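Local coordinates for nicastrin (PDB 4R12), which probably acts as an essential subunit of gamma-secretase, the intramembrane protease complex that cleaves membrane proteins such as Notch receptors and the amyloid-beta precursor, at residues D99-Y104 with D418-L423; G233-S238 with Y407-Y412; A240-L245 with N456-C461. All blocks are in the same frame, centred on the assembly; numbering follows the deposited sequence.

Contact 1 of 3, residues D99-Y104 with D418-L423. With NAG (2-acetamido-2-deoxy-beta-D-glucopyranose), chain D; NAG (2-acetamido-2-deoxy-beta-D-glucopyranose), chain C.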
loop_
_atom_site.group_PDB
_atom_site.type_symbol
_atom_site.label_atom_id
_atom_site.label_comp_id
_atom_site.label_asym_id
_atom_site.label_seq_id
_atom_site.Cartn_x
_atom_site.Cartn_y
_atom_site.Cartn_z
ATOM N N ASP A 99 -5.313 14.540 16.974
ATOM C CA ASP A 99 -5.491 15.992 16.839
ATOM C C ASP A 99 -4.142 16.719 16.864
ATOM O O ASP A 99 -4.041 17.874 16.449
ATOM C CB ASP A 99 -6.427 16.556 17.923
ATOM C CG ASP A 99 -6.024 16.159 19.339
ATOM O OD1 ASP A 99 -5.404 15.085 19.534
ATOM O OD2 ASP A 99 -6.352 16.929 20.274
ATOM N N THR A 100 -3.113 16.028 17.347
ATOM C CA THR A 100 -1.727 16.474 17.216
ATOM C C THR A 100 -0.897 15.369 16.559
ATOM O O THR A 100 -1.305 14.207 16.547
ATOM C CB THR A 100 -1.098 16.818 18.567
ATOM O OG1 THR A 100 -1.057 15.641 19.385
ATOM C CG2 THR A 100 -1.882 17.922 19.283
ATOM N N LYS A 101 0.260 15.738 16.016
ATOM C CA LYS A 101 1.174 14.800 15.364
ATOM C C LYS A 101 2.348 14.490 16.273
ATOM O O LYS A 101 2.555 15.180 17.267
ATOM C CB LYS A 101 1.715 15.378 14.055
ATOM C CG LYS A 101 0.725 15.465 12.903
ATOM C CD LYS A 101 1.414 16.167 11.724
ATOM C CE LYS A 101 0.490 16.312 10.522
ATOM N NZ LYS A 101 0.515 15.089 9.687
ATOM N N LYS A 102 3.140 13.478 15.931
ATOM C CA LYS A 102 4.369 13.241 16.688
ATOM C C LYS A 102 5.379 14.331 16.363
ATOM O O LYS A 102 5.477 14.763 15.224
ATOM C CB LYS A 102 4.973 11.867 16.382
ATOM C CG LYS A 102 4.303 10.708 17.100
ATOM C CD LYS A 102 5.075 9.411 16.879
ATOM C CE LYS A 102 4.651 8.323 17.878
ATOM N NZ LYS A 102 3.183 8.009 17.785
ATOM N N THR A 103 6.137 14.762 17.361
ATOM C CA THR A 103 7.169 15.776 17.148
ATOM C C THR A 103 8.537 15.149 16.865
ATOM O O THR A 103 9.555 15.841 16.850
ATOM C CB THR A 103 7.295 16.694 18.364
ATOM O OG1 THR A 103 7.607 15.908 19.521
ATOM C CG2 THR A 103 5.981 17.440 18.601
ATOM N N TYR A 104 8.556 13.842 16.638
ATOM C CA TYR A 104 9.807 13.146 16.348
ATOM C C TYR A 104 9.599 12.104 15.261
ATOM O O TYR A 104 8.466 11.676 15.032
ATOM C CB TYR A 104 10.367 12.499 17.620
ATOM C CG TYR A 104 9.411 11.584 18.362
ATOM C CD1 TYR A 104 9.267 10.245 17.993
ATOM C CD2 TYR A 104 8.690 12.045 19.463
ATOM C CE1 TYR A 104 8.408 9.391 18.685
ATOM C CE2 TYR A 104 7.829 11.197 20.173
ATOM C CZ TYR A 104 7.694 9.869 19.770
ATOM O OH TYR A 104 6.858 9.019 20.457
ATOM N N ASP A 418 2.017 11.175 5.573
ATOM C CA ASP A 418 0.860 11.812 4.951
ATOM C C ASP A 418 1.295 12.957 4.019
ATOM O O ASP A 418 2.479 13.054 3.664
ATOM C CB ASP A 418 -0.112 12.315 6.037
ATOM C CG ASP A 418 0.529 13.325 6.988
ATOM O OD1 ASP A 418 1.602 13.890 6.669
ATOM O OD2 ASP A 418 -0.050 13.554 8.072
ATOM N N ASN A 419 0.363 13.839 3.646
ATOM C CA ASN A 419 0.687 14.850 2.636
ATOM C C ASN A 419 1.770 15.806 3.103
ATOM O O ASN A 419 2.492 16.370 2.274
ATOM C CB ASN A 419 -0.571 15.641 2.161
ATOM C CG ASN A 419 -1.259 16.459 3.263
ATOM O OD1 ASN A 419 -0.755 16.628 4.370
ATOM N ND2 ASN A 419 -2.435 16.985 2.937
ATOM N N GLU A 420 1.909 15.958 4.420
ATOM C CA GLU A 420 2.950 16.822 4.972
ATOM C C GLU A 420 4.306 16.125 5.076
ATOM O O GLU A 420 5.310 16.746 5.431
ATOM C CB GLU A 420 2.516 17.349 6.338
ATOM C CG GLU A 420 1.372 18.339 6.209
ATOM C CD GLU A 420 0.993 18.981 7.520
ATOM O OE1 GLU A 420 1.503 18.545 8.573
ATOM O OE2 GLU A 420 0.182 19.929 7.489
ATOM N N ASN A 421 4.339 14.843 4.742
ATOM C CA ASN A 421 5.576 14.082 4.794
ATOM C C ASN A 421 6.260 14.006 3.429
ATOM O O ASN A 421 7.322 13.418 3.310
ATOM C CB ASN A 421 5.306 12.661 5.325
ATOM C CG ASN A 421 6.590 11.902 5.686
ATOM O OD1 ASN A 421 7.476 12.441 6.343
ATOM N ND2 ASN A 421 6.682 10.643 5.260
ATOM N N VAL A 422 5.646 14.574 2.392
ATOM C CA VAL A 422 6.237 14.497 1.056
ATOM C C VAL A 422 6.338 15.883 0.433
ATOM O O VAL A 422 5.714 16.822 0.916
ATOM C CB VAL A 422 5.432 13.580 0.112
ATOM C CG1 VAL A 422 5.680 12.097 0.451
ATOM C CG2 VAL A 422 3.933 13.918 0.187
ATOM N N LEU A 423 7.138 16.002 -0.628
ATOM C CA LEU A 423 7.394 17.289 -1.266
ATOM C C LEU A 423 6.559 17.477 -2.531
ATOM O O LEU A 423 7.031 17.226 -3.651
ATOM C CB LEU A 423 8.887 17.429 -1.604
ATOM C CG LEU A 423 9.849 17.524 -0.415
ATOM C CD1 LEU A 423 11.318 17.586 -0.895
ATOM C CD2 LEU A 423 9.518 18.732 0.444
HETATM C C1 NAG D . -6.373 19.185 13.337
HETATM C C2 NAG D . -4.948 19.393 12.893
HETATM C C3 NAG D . -4.476 20.775 13.270
HETATM C C4 NAG D . -5.473 21.851 12.860
HETATM C C5 NAG D . -6.865 21.447 13.349
HETATM C C6 NAG D . -7.971 22.373 12.939
HETATM C C7 NAG D . -3.511 17.494 12.830
HETATM C C8 NAG D . -2.531 16.674 13.578
HETATM N N2 NAG D . -4.106 18.431 13.520
HETATM O O3 NAG D . -3.221 20.963 12.649
HETATM O O4 NAG D . -5.046 23.080 13.441
HETATM O O5 NAG D . -7.154 20.208 12.758
HETATM O O6 NAG D . -8.047 22.402 11.526
HETATM O O7 NAG D . -3.751 17.308 11.669
HETATM C C1 NAG C . 8.598 6.984 22.674
HETATM C C2 NAG C . 9.939 7.656 22.449
HETATM C C3 NAG C . 10.514 8.259 23.699
HETATM C C4 NAG C . 9.543 9.152 24.405
HETATM C C5 NAG C . 8.252 8.364 24.632
HETATM C C6 NAG C . 7.139 9.149 25.278
HETATM C C7 NAG C . 10.945 6.439 20.681
HETATM C C8 NAG C . 11.759 5.245 20.304
HETATM N N2 NAG C . 10.882 6.728 21.949
HETATM O O3 NAG C . 11.668 8.983 23.330
HETATM O O4 NAG C . 10.168 9.463 25.619
HETATM O O5 NAG C . 7.761 7.818 23.424
HETATM O O6 NAG C . 7.059 10.482 24.866
HETATM O O7 NAG C . 10.383 7.076 19.849
#

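Contact 2 of 3, residues G233-S238 with Y407-Y412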
loop_
_atom_site.group_PDB
_atom_site.type_symbol
_atom_site.label_atom_id
_atom_site.label_comp_id
_atom_site.label_asym_id
_atom_site.label_seq_id
_atom_site.Cartn_x
_atom_site.Cartn_y
_atom_site.Cartn_z
ATOM N N GLY A 233 0.386 6.212 3.504
ATOM C CA GLY A 233 1.731 5.885 3.022
ATOM C C GLY A 233 2.199 6.807 1.897
ATOM O O GLY A 233 2.526 6.340 0.806
ATOM N N ALA A 234 2.219 8.107 2.163
ATOM C CA ALA A 234 2.516 9.090 1.133
ATOM C C ALA A 234 3.893 8.821 0.496
ATOM O O ALA A 234 3.978 8.582 -0.709
ATOM C CB ALA A 234 2.445 10.504 1.708
ATOM N N ASP A 235 4.958 8.784 1.295
ATOM C CA ASP A 235 6.268 8.489 0.696
ATOM C C ASP A 235 6.443 6.997 0.446
ATOM O O ASP A 235 7.079 6.600 -0.530
ATOM C CB ASP A 235 7.425 9.010 1.557
ATOM C CG ASP A 235 8.701 9.216 0.737
ATOM O OD1 ASP A 235 8.570 9.543 -0.467
ATOM O OD2 ASP A 235 9.819 9.031 1.276
ATOM N N GLN A 236 5.887 6.169 1.331
ATOM C CA GLN A 236 5.994 4.727 1.177
ATOM C C GLN A 236 5.553 4.246 -0.203
ATOM O O GLN A 236 6.257 3.464 -0.852
ATOM C CB GLN A 236 5.159 4.009 2.255
ATOM C CG GLN A 236 5.234 2.494 2.163
ATOM C CD GLN A 236 4.441 1.824 3.274
ATOM O OE1 GLN A 236 3.405 2.340 3.701
ATOM N NE2 GLN A 236 4.929 0.685 3.752
ATOM N N SER A 237 4.394 4.717 -0.655
ATOM C CA SER A 237 3.838 4.269 -1.933
ATOM C C SER A 237 3.099 5.348 -2.741
ATOM O O SER A 237 3.289 5.463 -3.946
ATOM C CB SER A 237 2.850 3.117 -1.703
ATOM O OG SER A 237 3.448 2.007 -1.049
ATOM N N SER A 238 2.211 6.095 -2.088
ATOM C CA SER A 238 1.171 6.783 -2.846
ATOM C C SER A 238 1.688 8.016 -3.600
ATOM O O SER A 238 1.113 8.394 -4.631
ATOM C CB SER A 238 -0.003 7.139 -1.921
ATOM O OG SER A 238 0.377 8.054 -0.914
ATOM N N TYR A 407 16.452 5.156 4.891
ATOM C CA TYR A 407 15.246 5.772 4.331
ATOM C C TYR A 407 15.163 7.266 4.632
ATOM O O TYR A 407 15.447 7.691 5.751
ATOM C CB TYR A 407 13.982 5.096 4.900
ATOM C CG TYR A 407 13.591 3.758 4.302
ATOM C CD1 TYR A 407 14.212 3.255 3.161
ATOM C CD2 TYR A 407 12.564 3.008 4.871
ATOM C CE1 TYR A 407 13.823 2.026 2.616
ATOM C CE2 TYR A 407 12.167 1.788 4.333
ATOM C CZ TYR A 407 12.808 1.299 3.211
ATOM O OH TYR A 407 12.404 0.088 2.682
ATOM N N SER A 408 14.773 8.063 3.645
ATOM C CA SER A 408 14.460 9.458 3.909
ATOM C C SER A 408 13.090 9.591 4.609
ATOM O O SER A 408 12.883 10.490 5.419
ATOM C CB SER A 408 14.483 10.261 2.600
ATOM O OG SER A 408 15.799 10.222 2.044
ATOM N N ASN A 409 12.166 8.702 4.275
ATOM C CA ASN A 409 10.874 8.594 4.970
ATOM C C ASN A 409 11.041 8.418 6.485
ATOM O O ASN A 409 11.479 7.365 6.941
ATOM C CB ASN A 409 10.087 7.410 4.394
ATOM C CG ASN A 409 8.609 7.407 4.813
ATOM O OD1 ASN A 409 8.192 8.178 5.678
ATOM N ND2 ASN A 409 7.827 6.506 4.216
ATOM N N PRO A 410 10.680 9.447 7.273
ATOM C CA PRO A 410 10.818 9.351 8.730
ATOM C C PRO A 410 9.613 8.685 9.410
ATOM O O PRO A 410 9.631 8.480 10.627
ATOM C CB PRO A 410 10.948 10.810 9.156
ATOM C CG PRO A 410 10.128 11.551 8.146
ATOM C CD PRO A 410 10.256 10.799 6.846
ATOM N N TYR A 411 8.599 8.338 8.630
ATOM C CA TYR A 411 7.392 7.735 9.182
ATOM C C TYR A 411 6.981 6.505 8.390
ATOM O O TYR A 411 5.803 6.330 8.068
ATOM C CB TYR A 411 6.245 8.768 9.205
ATOM C CG TYR A 411 6.525 9.881 10.179
ATOM C CD1 TYR A 411 6.574 9.632 11.541
ATOM C CD2 TYR A 411 6.770 11.172 9.740
ATOM C CE1 TYR A 411 6.845 10.652 12.451
ATOM C CE2 TYR A 411 7.047 12.200 10.637
ATOM C CZ TYR A 411 7.086 11.931 11.988
ATOM O OH TYR A 411 7.363 12.946 12.882
ATOM N N TYR A 412 7.946 5.634 8.093
ATOM C CA TYR A 412 7.645 4.480 7.264
ATOM C C TYR A 412 6.636 3.533 7.928
ATOM O O TYR A 412 6.835 3.090 9.055
ATOM C CB TYR A 412 8.931 3.708 6.921
ATOM C CG TYR A 412 8.666 2.575 5.975
ATOM C CD1 TYR A 412 8.314 1.315 6.448
ATOM C CD2 TYR A 412 8.740 2.769 4.600
ATOM C CE1 TYR A 412 8.051 0.275 5.577
ATOM C CE2 TYR A 412 8.478 1.733 3.716
ATOM C CZ TYR A 412 8.137 0.490 4.213
ATOM O OH TYR A 412 7.866 -0.547 3.352
#

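Contact 3 of 3, residues A240-L245 with N456-C461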
loop_
_atom_site.group_PDB
_atom_site.type_symbol
_atom_site.label_atom_id
_atom_site.label_comp_id
_atom_site.label_asym_id
_atom_site.label_seq_id
_atom_site.Cartn_x
_atom_site.Cartn_y
_atom_site.Cartn_z
ATOM N N ALA A 240 4.499 7.984 -5.317
ATOM C CA ALA A 240 4.857 7.298 -6.555
ATOM C C ALA A 240 3.635 6.832 -7.358
ATOM O O ALA A 240 3.623 6.919 -8.588
ATOM C CB ALA A 240 5.793 6.088 -6.265
ATOM N N THR A 241 2.604 6.347 -6.671
ATOM C CA THR A 241 1.385 5.958 -7.381
ATOM C C THR A 241 0.783 7.137 -8.161
ATOM O O THR A 241 0.421 6.999 -9.333
ATOM C CB THR A 241 0.340 5.389 -6.413
ATOM O OG1 THR A 241 0.914 4.274 -5.715
ATOM C CG2 THR A 241 -0.908 4.937 -7.178
ATOM N N VAL A 242 0.691 8.297 -7.516
ATOM C CA VAL A 242 0.218 9.510 -8.187
ATOM C C VAL A 242 1.119 9.875 -9.360
ATOM O O VAL A 242 0.654 10.247 -10.463
ATOM C CB VAL A 242 0.165 10.696 -7.198
ATOM C CG1 VAL A 242 -0.096 12.004 -7.929
ATOM C CG2 VAL A 242 -0.913 10.454 -6.151
ATOM N N THR A 243 2.419 9.784 -9.107
ATOM C CA THR A 243 3.427 10.083 -10.118
ATOM C C THR A 243 3.230 9.236 -11.362
ATOM O O THR A 243 3.101 9.766 -12.472
ATOM C CB THR A 243 4.854 9.842 -9.571
ATOM O OG1 THR A 243 5.109 10.725 -8.470
ATOM C CG2 THR A 243 5.897 10.095 -10.674
ATOM N N LEU A 244 3.199 7.915 -11.188
ATOM C CA LEU A 244 3.118 7.028 -12.354
ATOM C C LEU A 244 1.783 7.156 -13.095
ATOM O O LEU A 244 1.755 7.148 -14.333
ATOM C CB LEU A 244 3.351 5.579 -11.947
ATOM C CG LEU A 244 3.518 4.640 -13.144
ATOM C CD1 LEU A 244 4.619 5.172 -14.086
ATOM C CD2 LEU A 244 3.867 3.229 -12.655
ATOM N N LEU A 245 0.679 7.297 -12.368
ATOM C CA LEU A 245 -0.588 7.568 -13.051
ATOM C C LEU A 245 -0.526 8.892 -13.822
ATOM O O LEU A 245 -1.079 8.990 -14.923
ATOM C CB LEU A 245 -1.780 7.578 -12.067
ATOM C CG LEU A 245 -2.143 6.192 -11.511
ATOM C CD1 LEU A 245 -3.091 6.323 -10.305
ATOM C CD2 LEU A 245 -2.799 5.325 -12.598
ATOM N N ASN A 456 -3.085 17.874 -10.217
ATOM C CA ASN A 456 -3.642 18.670 -9.124
ATOM C C ASN A 456 -4.901 18.063 -8.504
ATOM O O ASN A 456 -5.252 18.370 -7.364
ATOM C CB ASN A 456 -3.935 20.089 -9.606
ATOM C CG ASN A 456 -2.674 20.853 -9.958
ATOM O OD1 ASN A 456 -1.582 20.500 -9.513
ATOM N ND2 ASN A 456 -2.819 21.901 -10.766
ATOM N N ILE A 457 -5.582 17.212 -9.251
ATOM C CA ILE A 457 -6.714 16.471 -8.697
ATOM C C ILE A 457 -6.243 15.209 -7.971
ATOM O O ILE A 457 -6.650 14.940 -6.823
ATOM C CB ILE A 457 -7.717 16.075 -9.801
ATOM C CG1 ILE A 457 -8.471 17.313 -10.301
ATOM C CG2 ILE A 457 -8.718 15.028 -9.278
ATOM C CD1 ILE A 457 -9.202 17.050 -11.598
ATOM N N LEU A 458 -5.372 14.447 -8.628
ATOM C CA LEU A 458 -5.003 13.127 -8.112
ATOM C C LEU A 458 -4.116 13.195 -6.868
ATOM O O LEU A 458 -4.246 12.361 -5.968
ATOM C CB LEU A 458 -4.299 12.304 -9.189
ATOM C CG LEU A 458 -4.088 10.842 -8.773
ATOM C CD1 LEU A 458 -5.401 10.161 -8.555
ATOM C CD2 LEU A 458 -3.290 10.077 -9.822
ATOM N N TYR A 459 -3.215 14.173 -6.809
ATOM C CA TYR A 459 -2.264 14.233 -5.698
ATOM C C TYR A 459 -2.967 14.366 -4.327
ATOM O O TYR A 459 -2.773 13.506 -3.452
ATOM C CB TYR A 459 -1.264 15.368 -5.928
ATOM C CG TYR A 459 -0.270 15.540 -4.817
ATOM C CD1 TYR A 459 0.673 14.553 -4.544
ATOM C CD2 TYR A 459 -0.258 16.689 -4.050
ATOM C CE1 TYR A 459 1.617 14.718 -3.515
ATOM C CE2 TYR A 459 0.674 16.861 -3.025
ATOM C CZ TYR A 459 1.605 15.871 -2.770
ATOM O OH TYR A 459 2.520 16.055 -1.749
ATOM N N PRO A 460 -3.818 15.396 -4.140
ATOM C CA PRO A 460 -4.558 15.415 -2.870
ATOM C C PRO A 460 -5.524 14.244 -2.722
ATOM O O PRO A 460 -5.780 13.825 -1.586
ATOM C CB PRO A 460 -5.342 16.743 -2.912
ATOM C CG PRO A 460 -5.148 17.315 -4.240
ATOM C CD PRO A 460 -4.237 16.476 -5.057
ATOM N N CYS A 461 -6.038 13.717 -3.837
ATOM C CA CYS A 461 -6.932 12.562 -3.766
ATOM C C CYS A 461 -6.261 11.335 -3.111
ATOM O O CYS A 461 -6.893 10.630 -2.324
ATOM C CB CYS A 461 -7.435 12.186 -5.161
ATOM S SG CYS A 461 -8.661 10.863 -5.153
#

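Contact 1 of 3, residues D99-Y104 with D418-L423
The ammonium group of K101 sits between two carboxylates, those of D418 and E420, and is placed to bridge both, one pairing long and the other uncertain in detail. D418 probably pairs with K101, but the two are modelled too tightly, so the exact place of NZ and of D418 OD2 is doubtful. The E420 side is the long bridge, with K101 NZ 3.8 Å from E420 OE1. K101 runs straight out from its backbone as far as CE and then bends at its last torsion (chi4 -85°), which turns the modelled NZ toward the acidic pair. E420 arrives obliquely from its own extended chain, and D418 comes from the direction opposite to the lysine. D418 OD1 takes a weak bond of 3.1 Å from the backbone N of E420, and the backbone O of D418 accepts from N421 N at 2.8 Å; this backbone bond, with the weak one beside it, closes the turn 418-421. On the lysine side, a sugar attached to the protein (NAG of chain D) donates from N2 to D99 O, 3.0 Å away, and lays its acetamide methyl C8 3.5 Å from K101 CG. Nearby, K102 NZ bonds to the hydroxyl of Y414, another polar tie between the same two loops. The arrangement is a surface salt-bridge network joining a loop of nicastrin's small lobe to one of its large lobe.

Contact 2 of 3, residues G233-S238 with Y407-Y412
The first turn of helix 234-252 runs past the loop 407-412, the CA of D235 lying 6.3 Å from the CA of N409, and Q236 coming equally close to Y412. G233 is the N-cap, and its O accepts from both S237 N and S238 N as the helix opens with a pi turn.

D235 and N409 lie alongside each other, pointing opposite ways, with D235 OD2 3.5 Å from N409 CB; the other carboxylate oxygen, OD1, is occupied by G329 N. The N409 amide nitrogen, ND2, comes 3.5 Å from Q236 N, but both are donors: ND2 goes to Q327 OE1 and the backbone N to D417 OD2. N409 OD1 closes an Asx turn, accepting from Y411 N at 3.0 Å with the donor 43° out of the carbonyl plane, and N421 ND2 donates to the same oxygen. The turn lies against the start of the helix, inside the large lobe, which is related by family to the M28 zinc exopeptidases.

With CG anti to its nitrogen (chi1 -179°) and the rest of the chain extended, Q236 runs across Y412 roughly perpendicular to it and lies over one face of the ring. Its CG is 3.7 Å from Y412 CE2, and NE2, which bonds to T224 OG1, stands 3.2 Å above Y412 CZ, the amide and ring planes 67° apart. Over the opposite face Y407 CE2 sits 3.6 Å above the plane of the Y412 ring, near its rim.

Contact 3 of 3, residues A240-L245 with N456-C461
V242 lays its two methyls over the backbone and side chains of L458 and Y459. CG1 rests 3.8 Å from Y459 CA and 4.1 Å from Y459 CB, and comes to the edge of the tyrosine ring, near its plane. The other branch, V242 CG2, lies 3.8 Å from the carbonyl oxygen L458 O and touches CG of the same leucine. The torsion explains the split: with CG1 opposite the backbone nitrogen (chi1 170°), both methyls are turned to the neighbouring helix, one on Y459 and one on L458.

One turn further on, L245 takes the end of L458. The two leucines meet roughly perpendicular to each other, L245 CB being 3.7 Å from L458 CD2, with L245 CD1 against that same methyl. L458 is thus gripped twice, at CG by the valine and at CD2 by the leucine. Cutting V242 back to an alanine would probably open a gap between the helices where the two methyls now lie, leaving L458 CG and the backbone of Y459 without their apolar cover.

The helix segments approach within 9.4 Å, axis to axis, and run nearly antiparallel at 160°. No hydrogen bond passes between them, and the side chains meet through hydrocarbon. Helix 456-461 is kinked at P460, whose N makes no bond to the turn before, and C461 just beyond is held by a disulfide to C468. On the far side of helix 240-245, L244 packs on strands 214-220 and 262-268, while Y459 also touches L427 of helix 427-441. This is the antiparallel helix packing of an alpha/beta fold, with helix 452-463 stacked on a helix that itself lies against the strands of the nicastrin large lobe.

Contacts 2 and 3 are buried and share helix 234-252: contact 2 uses its polar first turn, contact 3 an apolar face further along. Contact 1 lies at the surface and rests on charge, with a sugar beside one of its loops. Chemistry follows position, from ion pairs between the lobes, through amides, a carboxylate and a tyrosine ring at the helix start, to hydrocarbon between two helices. Contacts 1 and 2 touch directly, Y411 OH probably bonding to Y104 O, and the loop between strand 397-401 and helix 427-441 serves both. That loop also reaches contact 3, where V422 packs on the Y459 hydroxyl.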